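Local coordinates for DUF1611 domain-containing protein (PDB 2OBN) that is of unknown function but pairs a Rossmann-like N-terminal domain with a P-loop NTPase-like C-terminal domain, consistent with binding a nucleotide, at residues V133-P137 with V201-R207; L140-A146 with F210-E216. The protein carries 2 engineered substitutions. All coordinates share one frame; numbering follows the deposited sequence.

Contact 1 (V133-P137 with V201-R207); sequences VRKEP and VALDAVR. With PG4 (tetraethylene glycol), chain H.
Arg134 and Glu136 each reach across to an oppositely charged residue, Asp204 and Arg207, so that two salt bridges flank a middle of small side chains and two bridging waters. Arg134 grips Asp204 side-on: NE meets OD1 of Asp204 at 3.0 Å and NH2 meets OD2 at 2.9 Å, each through the syn lone pair of the oxygen. The guanidinium and carboxylate planes stand 30° apart, and the bonds are correspondingly tilted. Arg207 holds Glu136 in the same two-nitrogen manner, with its NH2 3.0 Å from Glu136 OE2 and its NE on OE1. The backbone N of Arg207 also donates to Glu136 OE1, at 3.1 Å, and comes from the face of the carboxylate opposite to NE. With CG anti to the backbone N (chi1 -178°) and the chain extended beyond it, Glu136 reaches these donors.

In the middle, CB of Ala202 lies 3.7 Å from CG of Arg134, Ala205 CB abuts the same side chain, and the ring of Pro137 packs on Val201 CG2. One water joins the carbonyl oxygens of Arg134 and Ala202; a second joins Glu136 OE1 to Ala205 O. The short 3-10 segment 203-205 places Asp204 opposite Arg134. A tetraethylene glycol, probably from the crystallisation liquor, lies over one face of the Arg207 guanidinium and accepts from its NH1. Asp209 of the second subunit brings a like charge near Asp204, and the facing Arg134 probably offsets it. The paired charges thus join the connection that follows the last strand of the Rossmann-like sheet to the loop before helix 208-222 in the P-loop-type domain through polar, directional bonds.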
ATOM      1  N   VAL B 133      12.866  -4.408 -12.750  1.00 34.05           N
ATOM      2  CA  VAL B 133      11.581  -3.824 -13.104  1.00 34.54           C
ATOM      3  C   VAL B 133      10.827  -3.277 -11.901  1.00 34.15           C
ATOM      4  O   VAL B 133      10.239  -2.207 -11.994  1.00 32.67           O
ATOM      5  CB  VAL B 133      10.693  -4.876 -13.833  1.00 35.64           C
ATOM      6  CG1 VAL B 133       9.286  -4.312 -14.145  1.00 35.18           C
ATOM      7  CG2 VAL B 133      11.394  -5.375 -15.096  1.00 34.18           C
ATOM      8  N   ARG B 134      10.873  -3.987 -10.771  1.00 33.33           N
ATOM      9  CA  ARG B 134      10.157  -3.538  -9.581  1.00 34.91           C
ATOM     10  C   ARG B 134      10.729  -2.318  -8.842  1.00 35.89           C
ATOM     11  O   ARG B 134      10.146  -1.885  -7.860  1.00 36.34           O
ATOM     12  CB  ARG B 134       9.896  -4.708  -8.618  1.00 34.70           C
ATOM     13  CG  ARG B 134       8.580  -5.415  -8.890  1.00 33.08           C
ATOM     14  CD  ARG B 134       8.469  -6.693  -8.094  1.00 34.88           C
ATOM     15  NE  ARG B 134       7.102  -7.213  -8.001  1.00 32.79           N
ATOM     16  CZ  ARG B 134       6.779  -8.509  -7.912  1.00 33.43           C
ATOM     17  NH1 ARG B 134       7.686  -9.469  -8.019  1.00 34.70           N
ATOM     18  NH2 ARG B 134       5.513  -8.866  -7.790  1.00 29.70           N
ATOM     19  N   LYS B 135      11.839  -1.744  -9.306  1.00 38.20           N
ATOM     20  CA  LYS B 135      12.414  -0.564  -8.643  1.00 40.22           C
ATOM     21  C   LYS B 135      11.404   0.594  -8.669  1.00 39.15           C
ATOM     22  O   LYS B 135      10.808   0.878  -9.701  1.00 37.54           O
ATOM     23  CB  LYS B 135      13.740  -0.162  -9.302  1.00 40.20           C
ATOM     24  CG  LYS B 135      14.481   0.955  -8.587  1.00 42.77           C
ATOM     25  CD  LYS B 135      15.841   1.221  -9.235  1.00 43.12           C
ATOM     26  CE  LYS B 135      16.545   2.398  -8.557  1.00 49.23           C
ATOM     27  NZ  LYS B 135      17.950   2.574  -9.061  1.00 54.62           N
ATOM     28  N   GLU B 136      11.212   1.244  -7.526  1.00 39.93           N
ATOM     29  CA  GLU B 136      10.227   2.315  -7.392  1.00 41.06           C
ATOM     30  C   GLU B 136      10.558   3.515  -8.282  1.00 40.63           C
ATOM     31  O   GLU B 136      11.713   3.925  -8.356  1.00 41.27           O
ATOM     32  CB  GLU B 136      10.149   2.752  -5.920  1.00 40.94           C
ATOM     33  CG  GLU B 136       9.123   3.819  -5.635  1.00 42.46           C
ATOM     34  CD  GLU B 136       8.971   4.141  -4.159  1.00 44.20           C
ATOM     35  OE1 GLU B 136       8.886   3.212  -3.323  1.00 39.70           O
ATOM     36  OE2 GLU B 136       8.887   5.347  -3.850  1.00 49.74           O
ATOM     37  N   PRO B 137       9.554   4.076  -8.977  1.00 41.59           N
ATOM     38  CA  PRO B 137       9.869   5.276  -9.759  1.00 42.74           C
ATOM     39  C   PRO B 137      10.372   6.426  -8.879  1.00 43.51           C
ATOM     40  O   PRO B 137      10.055   6.503  -7.684  1.00 44.45           O
ATOM     41  CB  PRO B 137       8.528   5.654 -10.391  1.00 43.08           C
ATOM     42  CG  PRO B 137       7.698   4.426 -10.330  1.00 43.03           C
ATOM     43  CD  PRO B 137       8.141   3.688  -9.115  1.00 41.60           C
ATOM     44  N   VAL B 201       4.333   1.396 -13.940  1.00 42.35           N
ATOM     45  CA  VAL B 201       4.819   1.252 -12.568  1.00 42.31           C
ATOM     46  C   VAL B 201       4.465  -0.108 -11.947  1.00 40.84           C
ATOM     47  O   VAL B 201       3.342  -0.550 -12.048  1.00 38.40           O
ATOM     48  CB  VAL B 201       4.274   2.398 -11.648  1.00 42.88           C
ATOM     49  CG1 VAL B 201       2.746   2.469 -11.667  1.00 45.75           C
ATOM     50  CG2 VAL B 201       4.777   2.226 -10.217  1.00 45.11           C
ATOM     51  N   ALA B 202       5.442  -0.769 -11.323  1.00 39.58           N
ATOM     52  CA  ALA B 202       5.188  -2.017 -10.605  1.00 39.26           C
ATOM     53  C   ALA B 202       4.710  -1.602  -9.212  1.00 39.13           C
ATOM     54  O   ALA B 202       5.494  -1.541  -8.269  1.00 38.74           O
ATOM     55  CB  ALA B 202       6.432  -2.853 -10.517  1.00 40.48           C
ATOM     56  N   LEU B 203       3.417  -1.316  -9.105  1.00 38.49           N
ATOM     57  CA  LEU B 203       2.823  -0.778  -7.880  1.00 37.90           C
ATOM     58  C   LEU B 203       3.030  -1.582  -6.605  1.00 36.75           C
ATOM     59  O   LEU B 203       3.177  -0.986  -5.540  1.00 36.31           O
ATOM     60  CB  LEU B 203       1.325  -0.569  -8.087  1.00 37.16           C
ATOM     61  CG  LEU B 203       0.551   0.137  -6.979  1.00 38.76           C
ATOM     62  CD1 LEU B 203       1.070   1.546  -6.786  1.00 37.55           C
ATOM     63  CD2 LEU B 203      -0.936   0.152  -7.307  1.00 40.56           C
ATOM     64  N   ASP B 204       3.082  -2.914  -6.688  1.00 37.16           N
ATOM     65  CA  ASP B 204       3.220  -3.727  -5.465  1.00 36.97           C
ATOM     66  C   ASP B 204       4.586  -3.628  -4.784  1.00 36.72           C
ATOM     67  O   ASP B 204       4.757  -4.105  -3.658  1.00 34.50           O
ATOM     68  CB  ASP B 204       2.784  -5.183  -5.673  1.00 37.81           C
ATOM     69  CG  ASP B 204       3.747  -6.003  -6.532  1.00 38.55           C
ATOM     70  OD1 ASP B 204       4.833  -5.544  -6.908  1.00 39.30           O
ATOM     71  OD2 ASP B 204       3.389  -7.159  -6.827  1.00 49.87           O
ATOM     72  N   ALA B 205       5.549  -3.026  -5.483  1.00 37.18           N
ATOM     73  CA  ALA B 205       6.884  -2.767  -4.956  1.00 36.23           C
ATOM     74  C   ALA B 205       7.055  -1.307  -4.525  1.00 36.35           C
ATOM     75  O   ALA B 205       8.152  -0.912  -4.112  1.00 34.89           O
ATOM     76  CB  ALA B 205       7.915  -3.112  -6.001  1.00 35.99           C
ATOM     77  N   VAL B 206       6.005  -0.490  -4.666  1.00 36.66           N
ATOM     78  CA  VAL B 206       6.065   0.914  -4.239  1.00 35.59           C
ATOM     79  C   VAL B 206       5.736   0.989  -2.742  1.00 36.19           C
ATOM     80  O   VAL B 206       4.896   0.224  -2.237  1.00 34.98           O
ATOM     81  CB  VAL B 206       5.079   1.806  -5.035  1.00 36.34           C
ATOM     82  CG1 VAL B 206       5.101   3.261  -4.516  1.00 37.43           C
ATOM     83  CG2 VAL B 206       5.414   1.782  -6.524  1.00 36.73           C
ATOM     84  N   ARG B 207       6.403   1.898  -2.028  1.00 36.57           N
ATOM     85  CA  ARG B 207       6.128   2.079  -0.597  1.00 36.31           C
ATOM     86  C   ARG B 207       4.703   2.585  -0.432  1.00 35.87           C
ATOM     87  O   ARG B 207       4.220   3.361  -1.263  1.00 33.92           O
ATOM     88  CB  ARG B 207       7.110   3.070   0.037  1.00 34.89           C
ATOM     89  CG  ARG B 207       8.532   2.545   0.161  1.00 33.66           C
ATOM     90  CD  ARG B 207       9.503   3.662   0.498  1.00 36.63           C
ATOM     91  NE  ARG B 207       9.773   4.518  -0.656  1.00 37.50           N
ATOM     92  CZ  ARG B 207      10.610   5.556  -0.657  1.00 39.97           C
ATOM     93  NH1 ARG B 207      11.257   5.918   0.438  1.00 41.28           N
ATOM     94  NH2 ARG B 207      10.791   6.259  -1.763  1.00 43.08           N
TER
HETATM   95  O1  PG4 H 350      10.149   7.756  -5.105  1.00 70.57           O
HETATM   96  C1  PG4 H 350      10.849   8.814  -4.425  1.00 74.68           C
HETATM   97  C2  PG4 H 350      10.022   9.344  -3.255  1.00 75.84           C
HETATM   98  O2  PG4 H 350      10.791  10.246  -2.444  1.00 76.86           O
HETATM   99  C3  PG4 H 350      11.260   9.756  -1.175  1.00 73.93           C
HETATM  100  C4  PG4 H 350      12.744   9.402  -1.276  1.00 72.64           C
HETATM  101  O3  PG4 H 350      13.105   8.332  -0.400  1.00 67.17           O
HETATM  102  C5  PG4 H 350      14.436   7.846  -0.614  1.00 70.12           C
HETATM  103  C6  PG4 H 350      14.560   6.367  -0.254  1.00 70.07           C
HETATM  104  O4  PG4 H 350      13.974   5.573  -1.291  1.00 72.50           O
HETATM  105  C7  PG4 H 350      14.359   4.193  -1.263  1.00 67.54           C
HETATM  106  C8  PG4 H 350      13.266   3.310  -1.871  1.00 64.81           C
HETATM  107  O5  PG4 H 350      12.824   3.834  -3.131  1.00 57.55           O
HETATM  108  O   HOH W   1       7.910  -0.228  -8.281  1.00 26.22           O
HETATM  109  O   HOH W   2       9.855   0.667  -2.816  1.00 36.59           O

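Contact 2 (L140-A146 with F210-E216); sequences LDVASGA and FAAGAVE
The backbone of 140-146, extended from Leu140 to Ala143 and bending at 144-146, runs across helix 208-222 and comes nearest at Ala143 and Gly213, whose CA atoms are 4.1 Å apart. Gly213 makes this approach possible: its CA donates an almost straight CA-H...O contact to Asp141 O at 3.4 Å, where any CB would clash with that oxygen. Two waters line the same crossing, one linking Asp141 N to Gly213 O, the other accepting from Ala143 N and Gly213 N.

Ala143 CB rests on the helix backbone and lies 3.7 Å from Ala212 CB. At one end Leu140 packs across one turn, between Phe210 and Ala214, with CD1 3.9 Å from both Phe210 CB and Ala214 CB, while its CD2 reaches Ala214 CA. The Phe210 ring turns its edge to Asp141 O and meets the ring of His111 of the second subunit. Here the connection between the two parallel sheets, which leads from strand 130-132 into strand 153-159, is laid over a helix of the P-loop-type alpha/beta domain before it enters that domain's sheet.

At the other end Glu216 extends from the helix, CG anti to its backbone N (chi1 -175°), and presents OE2 to the turn at 144-146. Ser144 N donates to OE2 at 3.0 Å on its syn side and Ala146 N at 2.9 Å on its anti side, from opposite faces of the carboxylate plane. With an alanine here the shared acceptor is gone, which is likely to leave the Ser144 and Ala146 amides without their mate and 144-146 less firmly fixed. Glu216 OE1, meanwhile, sits 3.4 Å from Ala143 CA.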
ATOM      1  N   LEU B 140       8.365  10.549  -6.418  1.00 46.00           N
ATOM      2  CA  LEU B 140       6.976  10.333  -6.097  1.00 45.44           C
ATOM      3  C   LEU B 140       6.586  11.272  -4.971  1.00 46.88           C
ATOM      4  O   LEU B 140       7.420  11.652  -4.149  1.00 46.36           O
ATOM      5  CB  LEU B 140       6.731   8.892  -5.687  1.00 45.68           C
ATOM      6  CG  LEU B 140       6.911   7.874  -6.812  1.00 45.00           C
ATOM      7  CD1 LEU B 140       6.615   6.482  -6.280  1.00 41.54           C
ATOM      8  CD2 LEU B 140       6.005   8.211  -8.015  1.00 41.77           C
ATOM      9  N   ASP B 141       5.322  11.680  -4.970  1.00 48.56           N
ATOM     10  CA  ASP B 141       4.803  12.548  -3.924  1.00 48.90           C
ATOM     11  C   ASP B 141       3.508  11.894  -3.471  1.00 47.51           C
ATOM     12  O   ASP B 141       3.164  10.818  -3.967  1.00 47.32           O
ATOM     13  CB  ASP B 141       4.555  13.966  -4.452  1.00 49.48           C
ATOM     14  CG  ASP B 141       4.701  15.036  -3.364  1.00 57.36           C
ATOM     15  OD1 ASP B 141       5.005  14.684  -2.197  1.00 58.08           O
ATOM     16  OD2 ASP B 141       4.518  16.236  -3.678  1.00 64.35           O
ATOM     17  N   VAL B 142       2.817  12.513  -2.516  1.00 45.48           N
ATOM     18  CA  VAL B 142       1.545  11.993  -2.044  1.00 44.23           C
ATOM     19  C   VAL B 142       0.481  12.416  -3.069  1.00 43.11           C
ATOM     20  O   VAL B 142       0.561  13.507  -3.637  1.00 43.04           O
ATOM     21  CB  VAL B 142       1.245  12.465  -0.602  1.00 44.54           C
ATOM     22  CG1 VAL B 142      -0.138  11.990  -0.153  1.00 47.41           C
ATOM     23  CG2 VAL B 142       2.320  11.912   0.346  1.00 43.25           C
ATOM     24  N   ALA B 143      -0.477  11.534  -3.346  1.00 41.46           N
ATOM     25  CA  ALA B 143      -1.534  11.848  -4.317  1.00 39.10           C
ATOM     26  C   ALA B 143      -2.575  12.781  -3.700  1.00 39.54           C
ATOM     27  O   ALA B 143      -2.786  12.768  -2.481  1.00 37.83           O
ATOM     28  CB  ALA B 143      -2.186  10.603  -4.800  1.00 39.64           C
ATOM     29  N   SER B 144      -3.230  13.570  -4.551  1.00 38.51           N
ATOM     30  CA  SER B 144      -4.227  14.544  -4.105  1.00 39.90           C
ATOM     31  C   SER B 144      -5.559  14.453  -4.859  1.00 40.10           C
ATOM     32  O   SER B 144      -6.362  15.391  -4.801  1.00 40.77           O
ATOM     33  CB  SER B 144      -3.657  15.957  -4.285  1.00 39.10           C
ATOM     34  OG  SER B 144      -3.493  16.257  -5.662  1.00 39.57           O
ATOM     35  N   GLY B 145      -5.804  13.337  -5.543  1.00 39.60           N
ATOM     36  CA  GLY B 145      -7.015  13.184  -6.346  1.00 39.72           C
ATOM     37  C   GLY B 145      -7.049  14.050  -7.612  1.00 39.71           C
ATOM     38  O   GLY B 145      -8.129  14.300  -8.161  1.00 38.81           O
ATOM     39  N   ALA B 146      -5.868  14.466  -8.097  1.00 39.41           N
ATOM     40  CA  ALA B 146      -5.735  15.353  -9.270  1.00 38.64           C
ATOM     41  C   ALA B 146      -6.261  14.773 -10.568  1.00 38.98           C
ATOM     42  O   ALA B 146      -6.560  15.533 -11.478  1.00 38.95           O
ATOM     43  CB  ALA B 146      -4.285  15.763  -9.471  1.00 38.88           C
ATOM     44  N   PHE B 210       3.654   6.304  -0.949  1.00 35.24           N
ATOM     45  CA  PHE B 210       3.726   6.848  -2.312  1.00 36.17           C
ATOM     46  C   PHE B 210       2.947   6.075  -3.376  1.00 36.12           C
ATOM     47  O   PHE B 210       2.994   6.444  -4.563  1.00 37.07           O
ATOM     48  CB  PHE B 210       5.190   6.944  -2.723  1.00 35.10           C
ATOM     49  CG  PHE B 210       6.021   7.781  -1.787  1.00 36.17           C
ATOM     50  CD1 PHE B 210       5.785   9.150  -1.670  1.00 37.26           C
ATOM     51  CD2 PHE B 210       7.043   7.211  -1.034  1.00 35.03           C
ATOM     52  CE1 PHE B 210       6.547   9.943  -0.824  1.00 36.23           C
ATOM     53  CE2 PHE B 210       7.831   8.006  -0.191  1.00 36.54           C
ATOM     54  CZ  PHE B 210       7.574   9.375  -0.083  1.00 36.01           C
ATOM     55  N   ALA B 211       2.217   5.045  -2.948  1.00 34.62           N
ATOM     56  CA  ALA B 211       1.507   4.154  -3.858  1.00 35.90           C
ATOM     57  C   ALA B 211       0.469   4.871  -4.710  1.00 36.11           C
ATOM     58  O   ALA B 211       0.470   4.730  -5.933  1.00 35.55           O
ATOM     59  CB  ALA B 211       0.861   2.978  -3.078  1.00 34.04           C
ATOM     60  N   ALA B 212      -0.415   5.628  -4.058  1.00 36.65           N
ATOM     61  CA  ALA B 212      -1.444   6.372  -4.771  1.00 37.11           C
ATOM     62  C   ALA B 212      -0.805   7.406  -5.688  1.00 35.23           C
ATOM     63  O   ALA B 212      -1.278   7.636  -6.807  1.00 36.83           O
ATOM     64  CB  ALA B 212      -2.393   7.048  -3.778  1.00 38.04           C
ATOM     65  N   GLY B 213       0.281   8.011  -5.217  1.00 35.57           N
ATOM     66  CA  GLY B 213       1.023   9.036  -5.970  1.00 36.36           C
ATOM     67  C   GLY B 213       1.668   8.453  -7.215  1.00 37.59           C
ATOM     68  O   GLY B 213       1.777   9.123  -8.239  1.00 35.96           O
ATOM     69  N   ALA B 214       2.075   7.186  -7.125  1.00 38.56           N
ATOM     70  CA  ALA B 214       2.682   6.494  -8.253  1.00 38.66           C
ATOM     71  C   ALA B 214       1.643   6.305  -9.351  1.00 37.39           C
ATOM     72  O   ALA B 214       1.950   6.412 -10.524  1.00 37.01           O
ATOM     73  CB  ALA B 214       3.244   5.124  -7.806  1.00 38.97           C
ATOM     74  N   VAL B 215       0.415   5.998  -8.953  1.00 37.73           N
ATOM     75  CA  VAL B 215      -0.683   5.801  -9.913  1.00 37.65           C
ATOM     76  C   VAL B 215      -1.104   7.163 -10.474  1.00 37.41           C
ATOM     77  O   VAL B 215      -1.214   7.333 -11.686  1.00 38.81           O
ATOM     78  CB  VAL B 215      -1.899   5.073  -9.262  1.00 37.25           C
ATOM     79  CG1 VAL B 215      -3.065   4.965 -10.241  1.00 36.82           C
ATOM     80  CG2 VAL B 215      -1.492   3.685  -8.763  1.00 35.44           C
ATOM     81  N   GLU B 216      -1.305   8.135  -9.592  1.00 36.77           N
ATOM     82  CA  GLU B 216      -1.696   9.469 -10.020  1.00 38.35           C
ATOM     83  C   GLU B 216      -0.713  10.044 -11.045  1.00 38.53           C
ATOM     84  O   GLU B 216      -1.114  10.577 -12.065  1.00 38.76           O
ATOM     85  CB  GLU B 216      -1.779  10.403  -8.815  1.00 38.19           C
ATOM     86  CG  GLU B 216      -2.280  11.770  -9.137  1.00 39.26           C
ATOM     87  CD  GLU B 216      -2.343  12.647  -7.923  1.00 39.66           C
ATOM     88  OE1 GLU B 216      -1.274  13.073  -7.437  1.00 44.71           O
ATOM     89  OE2 GLU B 216      -3.460  12.948  -7.468  1.00 42.47           O
TER
HETATM   90  O   HOH W   3       3.551  11.513  -7.338  1.00 47.03           O
HETATM   91  O   HOH W   4       0.580   8.673  -2.209  1.00 30.83           O

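Followed from the N terminus, the chain completes the Rossmann-like sheet at strand 130-132 and enters the connection that carries both first segments, 133-137 and 140-146. It then passes through strand 153-159, helix 166-179, strand 184-187 and helix 191-197 before 201-207 returns to close contact 1. Helix 208-222 follows directly and closes contact 2 with 210-216. The two loops therefore cross rather than nest, each spanning 63 residues. The contacts touch each other, through Leu203 against Ala211 and Val215 and through Val206 against Ala211. Together they fasten the interdomain connection to the loop and helix beside it, and both lie against the second subunit.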